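Local coordinates for protein catechol O-methyltransferase (Niastella koreensis, PDB 7CVW) that transfers a methyl group from S-adenosyl-L-methionine to catechol-like compounds in a metal-dependent reaction, most active with magnesium, giving meta and para products in equal proportion, at residues A[10-13]-A[14-18]; A[45-48]-A[49-52]; A[119-122]-A[123-126]; A[148-151]-A[152-155]. All coordinates share one frame; numbering follows the deposited sequence.

Interaction 1: A[10-13]-A[14-18]; sequences DHYI and SDLLG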
loop_
_atom_site.group_PDB
_atom_site.type_symbol
_atom_site.label_atom_id
_atom_site.label_comp_id
_atom_site.label_asym_id
_atom_site.label_seq_id
_atom_site.Cartn_x
_atom_site.Cartn_y
_atom_site.Cartn_z
ATOM N N ASP A 10 -14.243 -7.482 2.572
ATOM C CA ASP A 10 -12.998 -8.266 2.363
ATOM C C ASP A 10 -13.326 -9.488 1.489
ATOM O O ASP A 10 -12.555 -9.786 0.589
ATOM C CB ASP A 10 -12.318 -8.654 3.678
ATOM C CG ASP A 10 -10.801 -8.415 3.717
ATOM O OD1 ASP A 10 -10.286 -7.612 2.919
ATOM O OD2 ASP A 10 -10.159 -8.989 4.595
ATOM N N HIS A 11 -14.454 -10.159 1.714
ATOM C CA HIS A 11 -14.845 -11.357 0.928
ATOM C C HIS A 11 -15.124 -10.963 -0.526
ATOM O O HIS A 11 -14.719 -11.683 -1.424
ATOM C CB HIS A 11 -16.068 -12.038 1.552
ATOM C CG HIS A 11 -15.770 -12.955 2.684
ATOM N ND1 HIS A 11 -14.980 -12.605 3.757
ATOM C CD2 HIS A 11 -16.199 -14.213 2.933
ATOM C CE1 HIS A 11 -14.929 -13.601 4.624
ATOM N NE2 HIS A 11 -15.665 -14.604 4.137
ATOM N N TYR A 12 -15.810 -9.841 -0.731
ATOM C CA TYR A 12 -16.051 -9.276 -2.074
ATOM C C TYR A 12 -14.712 -9.068 -2.807
ATOM O O TYR A 12 -14.563 -9.456 -3.952
ATOM C CB TYR A 12 -16.837 -7.978 -1.922
ATOM C CG TYR A 12 -16.890 -7.106 -3.145
ATOM C CD1 TYR A 12 -17.875 -7.266 -4.108
ATOM C CD2 TYR A 12 -16.056 -6.018 -3.260
ATOM C CE1 TYR A 12 -17.984 -6.394 -5.179
ATOM C CE2 TYR A 12 -16.124 -5.163 -4.339
ATOM C CZ TYR A 12 -17.106 -5.332 -5.292
ATOM O OH TYR A 12 -17.178 -4.470 -6.346
ATOM N N ILE A 13 -13.733 -8.453 -2.145
ATOM C CA ILE A 13 -12.393 -8.188 -2.735
ATOM C C ILE A 13 -11.654 -9.498 -3.008
ATOM O O ILE A 13 -11.060 -9.608 -4.067
ATOM C CB ILE A 13 -11.557 -7.253 -1.836
ATOM C CG1 ILE A 13 -12.195 -5.868 -1.741
ATOM C CG2 ILE A 13 -10.132 -7.186 -2.350
ATOM C CD1 ILE A 13 -11.608 -5.023 -0.633
ATOM N N SER A 14 -11.654 -10.455 -2.078
ATOM C CA SER A 14 -10.883 -11.714 -2.254
ATOM C C SER A 14 -11.544 -12.566 -3.350
ATOM O O SER A 14 -10.801 -13.204 -4.108
ATOM C CB SER A 14 -10.662 -12.466 -0.959
ATOM O OG SER A 14 -11.866 -12.764 -0.280
ATOM N N ASP A 15 -12.861 -12.470 -3.506
ATOM C CA ASP A 15 -13.566 -13.166 -4.612
ATOM C C ASP A 15 -13.046 -12.622 -5.945
ATOM O O ASP A 15 -12.882 -13.395 -6.890
ATOM C CB ASP A 15 -15.077 -13.039 -4.465
ATOM C CG ASP A 15 -15.683 -13.991 -3.457
ATOM O OD1 ASP A 15 -14.954 -14.842 -2.931
ATOM O OD2 ASP A 15 -16.889 -13.841 -3.183
ATOM N N LEU A 16 -12.796 -11.314 -6.036
ATOM C CA LEU A 16 -12.306 -10.672 -7.277
ATOM C C LEU A 16 -10.798 -10.877 -7.458
ATOM O O LEU A 16 -10.355 -11.078 -8.599
ATOM C CB LEU A 16 -12.629 -9.179 -7.214
ATOM C CG LEU A 16 -14.090 -8.783 -7.396
ATOM C CD1 LEU A 16 -14.279 -7.313 -7.035
ATOM C CD2 LEU A 16 -14.553 -9.042 -8.820
ATOM N N LEU A 17 -10.012 -10.736 -6.385
ATOM C CA LEU A 17 -8.565 -10.437 -6.502
ATOM C C LEU A 17 -7.737 -11.163 -5.439
ATOM O O LEU A 17 -6.554 -10.859 -5.331
ATOM C CB LEU A 17 -8.384 -8.923 -6.404
ATOM C CG LEU A 17 -8.907 -8.127 -7.596
ATOM C CD1 LEU A 17 -8.866 -6.644 -7.272
ATOM C CD2 LEU A 17 -8.083 -8.416 -8.833
ATOM N N GLY A 18 -8.305 -12.118 -4.702
ATOM C CA GLY A 18 -7.589 -12.794 -3.602
ATOM C C GLY A 18 -7.683 -14.303 -3.687
ATOM O O GLY A 18 -7.788 -14.950 -2.645
#
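Tyr-12 and Leu-16, one turn apart on the amino-terminal helix 4-17, form an i to i+4 aromatic-aliphatic pair on the side of the helix that faces the second subunit of the homodimer. CD1 of Leu-16 lies over one face of the phenol ring, 4.1 Å from the ring centroid of Tyr-12 and 20° off the normal, shifted toward the CE2-CZ rim; this is a CH-pi contact. The tyrosine ring reaches this place because CG stands anti to the backbone N (chi1 166°), which carries the ring along the helix toward its carboxyl end. Beyond the ring, the hydroxyl is hydrogen-bonded to Asn-190 of the second subunit, and Leu-16 packs on the same residue. Ile-13, which is buried, rests on Ile-203 of the second subunit.

The packing thins out where His-11 and Asp-15 face solvent. There the link is mainly backbone: Asp-15 N donates to His-11 O at 2.9 Å, and the carboxylate of Asp-15 is folded back alongside the same carbonyl. Ser-14 lies between the two sides, its OG 3.2 Å from Asp-10 O and 3.3 Å from His-11 O, so the hydroxyl sits beside both carbonyls of the preceding turn while Ser-14 N is bonded to the first of them. At the carboxyl end the regular pattern weakens: Leu-16 N is divided between two weak bonds, to Tyr-12 O at 3.3 Å and Ile-13 O at 3.1 Å, and Ile-13 O also takes Leu-17 N at 2.8 Å.

Interaction 2: A[45-48]-A[49-52]; sequences QGKF and LQLL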
loop_
_atom_site.group_PDB
_atom_site.type_symbol
_atom_site.label_atom_id
_atom_site.label_comp_id
_atom_site.label_asym_id
_atom_site.label_seq_id
_atom_site.Cartn_x
_atom_site.Cartn_y
_atom_site.Cartn_z
ATOM N N GLN A 45 -4.359 -9.172 2.375
ATOM C CA GLN A 45 -3.066 -8.647 2.866
ATOM C C GLN A 45 -1.914 -9.414 2.205
ATOM O O GLN A 45 -0.878 -8.788 1.860
ATOM C CB GLN A 45 -2.980 -8.718 4.385
ATOM C CG GLN A 45 -3.930 -7.770 5.069
ATOM C CD GLN A 45 -4.038 -8.019 6.546
ATOM O OE1 GLN A 45 -3.415 -8.940 7.079
ATOM N NE2 GLN A 45 -4.912 -7.260 7.202
ATOM N N GLY A 46 -2.073 -10.732 2.027
ATOM C CA GLY A 46 -1.085 -11.555 1.312
ATOM C C GLY A 46 -0.867 -11.043 -0.093
ATOM O O GLY A 46 0.281 -10.848 -0.488
ATOM N N LYS A 47 -1.951 -10.774 -0.821
ATOM C CA LYS A 47 -1.838 -10.242 -2.195
ATOM C C LYS A 47 -1.141 -8.876 -2.163
ATOM O O LYS A 47 -0.299 -8.622 -3.016
ATOM C CB LYS A 47 -3.232 -10.155 -2.815
ATOM C CG LYS A 47 -3.266 -9.712 -4.270
ATOM C CD LYS A 47 -2.602 -10.686 -5.232
ATOM C CE LYS A 47 -2.839 -10.331 -6.695
ATOM N NZ LYS A 47 -4.229 -10.640 -7.105
ATOM N N PHE A 48 -1.454 -8.031 -1.189
ATOM C CA PHE A 48 -0.807 -6.706 -1.068
ATOM C C PHE A 48 0.703 -6.868 -0.866
ATOM O O PHE A 48 1.489 -6.211 -1.577
ATOM C CB PHE A 48 -1.475 -5.923 0.055
ATOM C CG PHE A 48 -0.876 -4.566 0.329
ATOM C CD1 PHE A 48 -0.700 -3.648 -0.691
ATOM C CD2 PHE A 48 -0.570 -4.170 1.618
ATOM C CE1 PHE A 48 -0.192 -2.378 -0.444
ATOM C CE2 PHE A 48 -0.098 -2.890 1.860
ATOM C CZ PHE A 48 0.121 -2.009 0.832
ATOM N N LEU A 49 1.128 -7.756 0.045
ATOM C CA LEU A 49 2.572 -8.004 0.288
ATOM C C LEU A 49 3.224 -8.493 -1.011
ATOM O O LEU A 49 4.357 -8.077 -1.307
ATOM C CB LEU A 49 2.725 -9.026 1.420
ATOM C CG LEU A 49 2.342 -8.529 2.820
ATOM C CD1 LEU A 49 2.545 -9.629 3.841
ATOM C CD2 LEU A 49 3.153 -7.298 3.241
ATOM N N GLN A 50 2.537 -9.346 -1.767
ATOM C CA GLN A 50 3.084 -9.874 -3.038
ATOM C C GLN A 50 3.274 -8.709 -4.007
ATOM O O GLN A 50 4.317 -8.639 -4.669
ATOM C CB GLN A 50 2.162 -10.946 -3.601
ATOM C CG GLN A 50 2.734 -11.615 -4.840
ATOM C CD GLN A 50 1.767 -12.669 -5.313
ATOM O OE1 GLN A 50 0.781 -12.352 -5.982
ATOM N NE2 GLN A 50 2.021 -13.924 -4.953
ATOM N N LEU A 51 2.292 -7.827 -4.106
ATOM C CA LEU A 51 2.383 -6.667 -5.023
ATOM C C LEU A 51 3.524 -5.753 -4.601
ATOM O O LEU A 51 4.205 -5.207 -5.468
ATOM C CB LEU A 51 1.040 -5.940 -5.032
ATOM C CG LEU A 51 -0.092 -6.705 -5.708
ATOM C CD1 LEU A 51 -1.419 -6.013 -5.481
ATOM C CD2 LEU A 51 0.141 -6.850 -7.204
ATOM N N LEU A 52 3.692 -5.516 -3.320
ATOM C CA LEU A 52 4.796 -4.659 -2.828
ATOM C C LEU A 52 6.128 -5.308 -3.224
ATOM O O LEU A 52 7.028 -4.593 -3.646
ATOM C CB LEU A 52 4.688 -4.477 -1.312
ATOM C CG LEU A 52 3.558 -3.580 -0.829
ATOM C CD1 LEU A 52 3.459 -3.607 0.684
ATOM C CD2 LEU A 52 3.699 -2.147 -1.300
#
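The carbonyl oxygen of Gln-45 receives the N-H of Leu-49 at 2.9 Å, with an N-H...O angle of 164°, and CG of Leu-49 rests 3.4 Å from the same oxygen atom of Gln-45. Three further i to i+4 bonds follow it, from Gln-50 to Gly-46, Leu-51 to Lys-47 and Leu-52 to Phe-48, so the helix is regular throughout 45-52.

On this frame the main side-chain contact is between Phe-48 and Leu-52. CD1 of Leu-52 sits over one face of the phenyl ring, 3.9 Å from the centroid of Phe-48 and 17° from its normal, displaced toward the rim near CZ and CE2. CG of Phe-48 is anti to the backbone N (chi1 178°), which sends the ring forward along the helix to meet the leucine; CD2 of Leu-52 lies over the same face, nearest CE1. Leu-204 of the second subunit also packs on the ring.

Lys-47 and Gln-50 meet more loosely, CD of the lysine 3.8 Å from OE1 of the glutamine. Their nitrogens are engaged beyond the helix: NZ with Leu-17 O and with Ala-201 O of the second subunit, NE2 with Trp-74 O. Leu-49 and Leu-52 turn onto strands 133-138 and 160-165. This is a helix packed on the central sheet of a Rossmann-like class I methyltransferase, with another side at the dimer interface.

Interaction 3: A[119-122]-A[123-126]; sequences IDIL and PQLV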
loop_
_atom_site.group_PDB
_atom_site.type_symbol
_atom_site.label_atom_id
_atom_site.label_comp_id
_atom_site.label_asym_id
_atom_site.label_seq_id
_atom_site.Cartn_x
_atom_site.Cartn_y
_atom_site.Cartn_z
ATOM N N ILE A 119 16.230 -11.802 17.404
ATOM C CA ILE A 119 17.275 -10.882 17.952
ATOM C C ILE A 119 18.638 -11.601 17.969
ATOM O O ILE A 119 19.657 -10.920 17.978
ATOM C CB ILE A 119 16.852 -10.311 19.321
ATOM C CG1 ILE A 119 17.499 -8.943 19.564
ATOM C CG2 ILE A 119 17.148 -11.286 20.436
ATOM C CD1 ILE A 119 16.917 -7.854 18.730
ATOM N N ASP A 120 18.666 -12.934 17.961
ATOM C CA ASP A 120 19.911 -13.737 17.901
ATOM C C ASP A 120 20.328 -13.893 16.431
ATOM O O ASP A 120 21.539 -13.891 16.134
ATOM C CB ASP A 120 19.722 -15.111 18.549
ATOM C CG ASP A 120 19.517 -15.111 20.060
ATOM O OD1 ASP A 120 19.992 -14.166 20.705
ATOM O OD2 ASP A 120 18.886 -16.064 20.579
ATOM N N ILE A 121 19.372 -14.078 15.530
ATOM C CA ILE A 121 19.694 -14.387 14.105
ATOM C C ILE A 121 20.033 -13.119 13.312
ATOM O O ILE A 121 20.861 -13.189 12.394
ATOM C CB ILE A 121 18.585 -15.247 13.469
ATOM C CG1 ILE A 121 18.508 -16.615 14.152
ATOM C CG2 ILE A 121 18.811 -15.389 11.964
ATOM C CD1 ILE A 121 17.226 -17.367 13.820
ATOM N N LEU A 122 19.401 -11.995 13.596
ATOM C CA LEU A 122 19.667 -10.743 12.849
ATOM C C LEU A 122 21.163 -10.431 12.870
ATOM O O LEU A 122 21.722 -10.144 11.799
ATOM C CB LEU A 122 18.783 -9.624 13.413
ATOM C CG LEU A 122 17.327 -9.708 12.941
ATOM C CD1 LEU A 122 16.395 -8.881 13.808
ATOM C CD2 LEU A 122 17.180 -9.324 11.472
ATOM N N PRO A 123 21.879 -10.479 14.024
ATOM C CA PRO A 123 23.317 -10.207 13.989
ATOM C C PRO A 123 24.112 -11.270 13.222
ATOM O O PRO A 123 25.120 -10.962 12.638
ATOM C CB PRO A 123 23.748 -10.112 15.460
ATOM C CG PRO A 123 22.620 -10.708 16.261
ATOM C CD PRO A 123 21.376 -10.527 15.404
ATOM N N GLN A 124 23.601 -12.490 13.134
ATOM C CA GLN A 124 24.219 -13.536 12.286
ATOM C C GLN A 124 24.136 -13.095 10.822
ATOM O O GLN A 124 25.115 -13.265 10.090
ATOM C CB GLN A 124 23.526 -14.896 12.421
ATOM C CG GLN A 124 23.376 -15.413 13.844
ATOM C CD GLN A 124 22.594 -16.700 13.905
ATOM O OE1 GLN A 124 21.973 -17.136 12.925
ATOM N NE2 GLN A 124 22.591 -17.298 15.080
ATOM N N LEU A 125 22.980 -12.584 10.381
ATOM C CA LEU A 125 22.785 -12.186 8.968
ATOM C C LEU A 125 23.738 -11.028 8.654
ATOM O O LEU A 125 24.284 -11.015 7.535
ATOM C CB LEU A 125 21.320 -11.784 8.768
ATOM C CG LEU A 125 20.302 -12.931 8.860
ATOM C CD1 LEU A 125 18.864 -12.406 8.844
ATOM C CD2 LEU A 125 20.480 -13.933 7.745
ATOM N N VAL A 126 23.963 -10.128 9.624
ATOM C CA VAL A 126 24.951 -9.016 9.456
ATOM C C VAL A 126 26.353 -9.627 9.318
ATOM O O VAL A 126 27.047 -9.276 8.326
ATOM C CB VAL A 126 24.851 -7.974 10.580
ATOM C CG1 VAL A 126 25.997 -6.968 10.506
ATOM C CG2 VAL A 126 23.515 -7.256 10.502
#
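Ile-121 and Gln-124 run at a slant to each other on helix 118-128, one of the helices flanking the sheet of the Rossmann-like methyltransferase fold. The amide of Gln-124 turns back toward the amino end of the helix, its OE1 reaching 3.7 Å from both CG1 and CG2 of Ile-121, at the fork of the isoleucine. CG of Gln-124 lies beside the backbone N (chi1 -53°), and the chain is extended beyond it, which brings CD back over CA of Ile-121. Besides touching these carbons, OE1 takes a weak hydrogen bond from Arg-114 on strand 111-115.

The aliphatic side chains turn toward the sheet and the neighbouring helix. CG2 of Ile-121 approaches CG of Leu-125 at 4.2 Å, a loose contact, while CD2 of Leu-122 and CD1 of Leu-125 come only to 4.4 Å. Both leucines also pack on Leu-62 of strand 60-64, and Leu-122 on Tyr-148 and Trp-151 as well.

Pro-123 interrupts the regular bonding, since its nitrogen has no hydrogen to give, and the helix is kinked there. Its ring instead sets CD 3.1 Å from Ile-119 O and CG 3.4 Å from Asp-120 O. The i to i+4 bonds of this stretch include Leu-125 N to Ile-121 O and Val-126 N to Leu-122 O, the latter at 3.1 Å.

Interaction 4: A[148-151]-A[152-155]; sequences YFQW and ALRL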
loop_
_atom_site.group_PDB
_atom_site.type_symbol
_atom_site.label_atom_id
_atom_site.label_comp_id
_atom_site.label_asym_id
_atom_site.label_seq_id
_atom_site.Cartn_x
_atom_site.Cartn_y
_atom_site.Cartn_z
ATOM N N TYR A 148 14.147 -4.654 16.077
ATOM C CA TYR A 148 14.128 -5.368 14.782
ATOM C C TYR A 148 14.317 -4.358 13.636
ATOM O O TYR A 148 15.031 -4.646 12.647
ATOM C CB TYR A 148 12.838 -6.173 14.639
ATOM C CG TYR A 148 12.665 -7.333 15.572
ATOM C CD1 TYR A 148 13.755 -7.954 16.160
ATOM C CD2 TYR A 148 11.396 -7.851 15.808
ATOM C CE1 TYR A 148 13.587 -9.066 16.966
ATOM C CE2 TYR A 148 11.214 -8.957 16.618
ATOM C CZ TYR A 148 12.320 -9.560 17.191
ATOM O OH TYR A 148 12.178 -10.641 17.997
ATOM N N PHE A 149 13.688 -3.194 13.745
ATOM C CA PHE A 149 13.777 -2.162 12.698
ATOM C C PHE A 149 15.227 -1.662 12.591
ATOM O O PHE A 149 15.709 -1.447 11.470
ATOM C CB PHE A 149 12.816 -1.017 12.966
ATOM C CG PHE A 149 12.591 -0.109 11.788
ATOM C CD1 PHE A 149 11.640 -0.423 10.831
ATOM C CD2 PHE A 149 13.347 1.040 11.619
ATOM C CE1 PHE A 149 11.387 0.417 9.755
ATOM C CE2 PHE A 149 13.099 1.877 10.538
ATOM C CZ PHE A 149 12.130 1.565 9.608
ATOM N N GLN A 150 15.932 -1.501 13.712
ATOM C CA GLN A 150 17.340 -1.041 13.660
ATOM C C GLN A 150 18.196 -2.083 12.947
ATOM O O GLN A 150 19.025 -1.716 12.141
ATOM C CB GLN A 150 17.894 -0.768 15.055
ATOM C CG GLN A 150 17.040 0.185 15.873
ATOM C CD GLN A 150 16.644 1.455 15.164
ATOM O OE1 GLN A 150 17.455 2.099 14.499
ATOM N NE2 GLN A 150 15.371 1.805 15.292
ATOM N N TRP A 151 17.996 -3.365 13.224
ATOM C CA TRP A 151 18.707 -4.452 12.518
ATOM C C TRP A 151 18.315 -4.469 11.047
ATOM O O TRP A 151 19.181 -4.627 10.186
ATOM C CB TRP A 151 18.415 -5.786 13.202
ATOM C CG TRP A 151 19.177 -5.991 14.475
ATOM C CD1 TRP A 151 18.681 -5.996 15.737
ATOM C CD2 TRP A 151 20.600 -6.173 14.606
ATOM N NE1 TRP A 151 19.688 -6.196 16.646
ATOM C CE2 TRP A 151 20.872 -6.305 15.983
ATOM C CE3 TRP A 151 21.659 -6.251 13.696
ATOM C CZ2 TRP A 151 22.157 -6.504 16.485
ATOM C CZ3 TRP A 151 22.931 -6.457 14.188
ATOM C CH2 TRP A 151 23.173 -6.566 15.561
ATOM N N ALA A 152 17.041 -4.264 10.738
ATOM C CA ALA A 152 16.558 -4.230 9.344
ATOM C C ALA A 152 17.330 -3.146 8.579
ATOM O O ALA A 152 17.765 -3.407 7.435
ATOM C CB ALA A 152 15.066 -4.018 9.308
ATOM N N LEU A 153 17.562 -1.979 9.176
ATOM C CA LEU A 153 18.310 -0.897 8.474
ATOM C C LEU A 153 19.742 -1.350 8.171
ATOM O O LEU A 153 20.264 -1.032 7.088
ATOM C CB LEU A 153 18.293 0.359 9.346
ATOM C CG LEU A 153 16.938 1.047 9.447
ATOM C CD1 LEU A 153 17.027 2.238 10.400
ATOM C CD2 LEU A 153 16.461 1.512 8.094
ATOM N N ARG A 154 20.363 -2.083 9.085
ATOM C CA ARG A 154 21.731 -2.622 8.874
ATOM C C ARG A 154 21.737 -3.602 7.690
ATOM O O ARG A 154 22.798 -3.832 7.133
ATOM C CB ARG A 154 22.223 -3.281 10.160
ATOM C CG ARG A 154 22.670 -2.297 11.229
ATOM C CD ARG A 154 24.182 -2.187 11.223
ATOM N NE ARG A 154 24.745 -2.905 12.357
ATOM C CZ ARG A 154 25.925 -3.516 12.372
ATOM N NH1 ARG A 154 26.690 -3.547 11.291
ATOM N NH2 ARG A 154 26.321 -4.117 13.478
ATOM N N LEU A 155 20.599 -4.198 7.339
ATOM C CA LEU A 155 20.482 -5.235 6.291
ATOM C C LEU A 155 19.774 -4.662 5.053
ATOM O O LEU A 155 19.346 -5.465 4.210
ATOM C CB LEU A 155 19.715 -6.417 6.891
ATOM C CG LEU A 155 20.493 -7.175 7.964
ATOM C CD1 LEU A 155 19.577 -8.107 8.729
ATOM C CD2 LEU A 155 21.662 -7.928 7.330
#
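Phe-149 meets Leu-153 one turn later on helix 145-154. From CB, the phenylalanine sets CG anti to the backbone N (chi1 -165°), which swings the ring toward the carboxyl end of the helix. At CD2 the ring comes to 4.1 Å from CD1 of Leu-153; one atom further out, CE2 draws in to 3.9 Å from the same methyl carbon of Leu-153 and also touches its CG. The leucine lies oblique to the ring. Ile-138, Ile-162, Met-192 and Leu-193 pack round Phe-149.

Across the helix, Trp-151 and Arg-154 run side by side, their planes 24° apart, but NH2 of Arg-154 gets no nearer than 4.2 Å to CZ3 of Trp-151, a loose approach. Beneath the side chains, Ala-152 N bonds to Tyr-148 O at 2.8 Å and Leu-153 N to Phe-149 O; the bond from Arg-154 N to Gln-150 O is weak, at 3.4 Å, as the helix runs out. Tyr-148 touches the bound S-adenosyl-L-homocysteine, and its hydroxyl is hydrogen-bonded to Asp-141. The helix thus joins the sheet of the Rossmann-like fold to the cofactor pocket of a class I methyltransferase.

Along the chain the four contacts follow in series, each on or at the end of one helix: 4-17, 43-55, 118-128 and 145-154. They form two groups. Interactions 1 and 2, with centres about 13 Å apart, are in direct contact, and both reach the second subunit. Interactions 3 and 4, about 10 Å apart between centres, pack helix against helix, with Pro-123 CB 3.6 Å from Trp-151 CH2, and touch no other chain of the assembly. Centres of interactions 1 and 3 lie about 37 Å apart, on opposite sides of the chain's centre. Interactions 1 and 2 thus lie at the dimer interface, interaction 2 also near the S-adenosyl-L-methionine site, while interaction 4 reaches that pocket through Tyr-148.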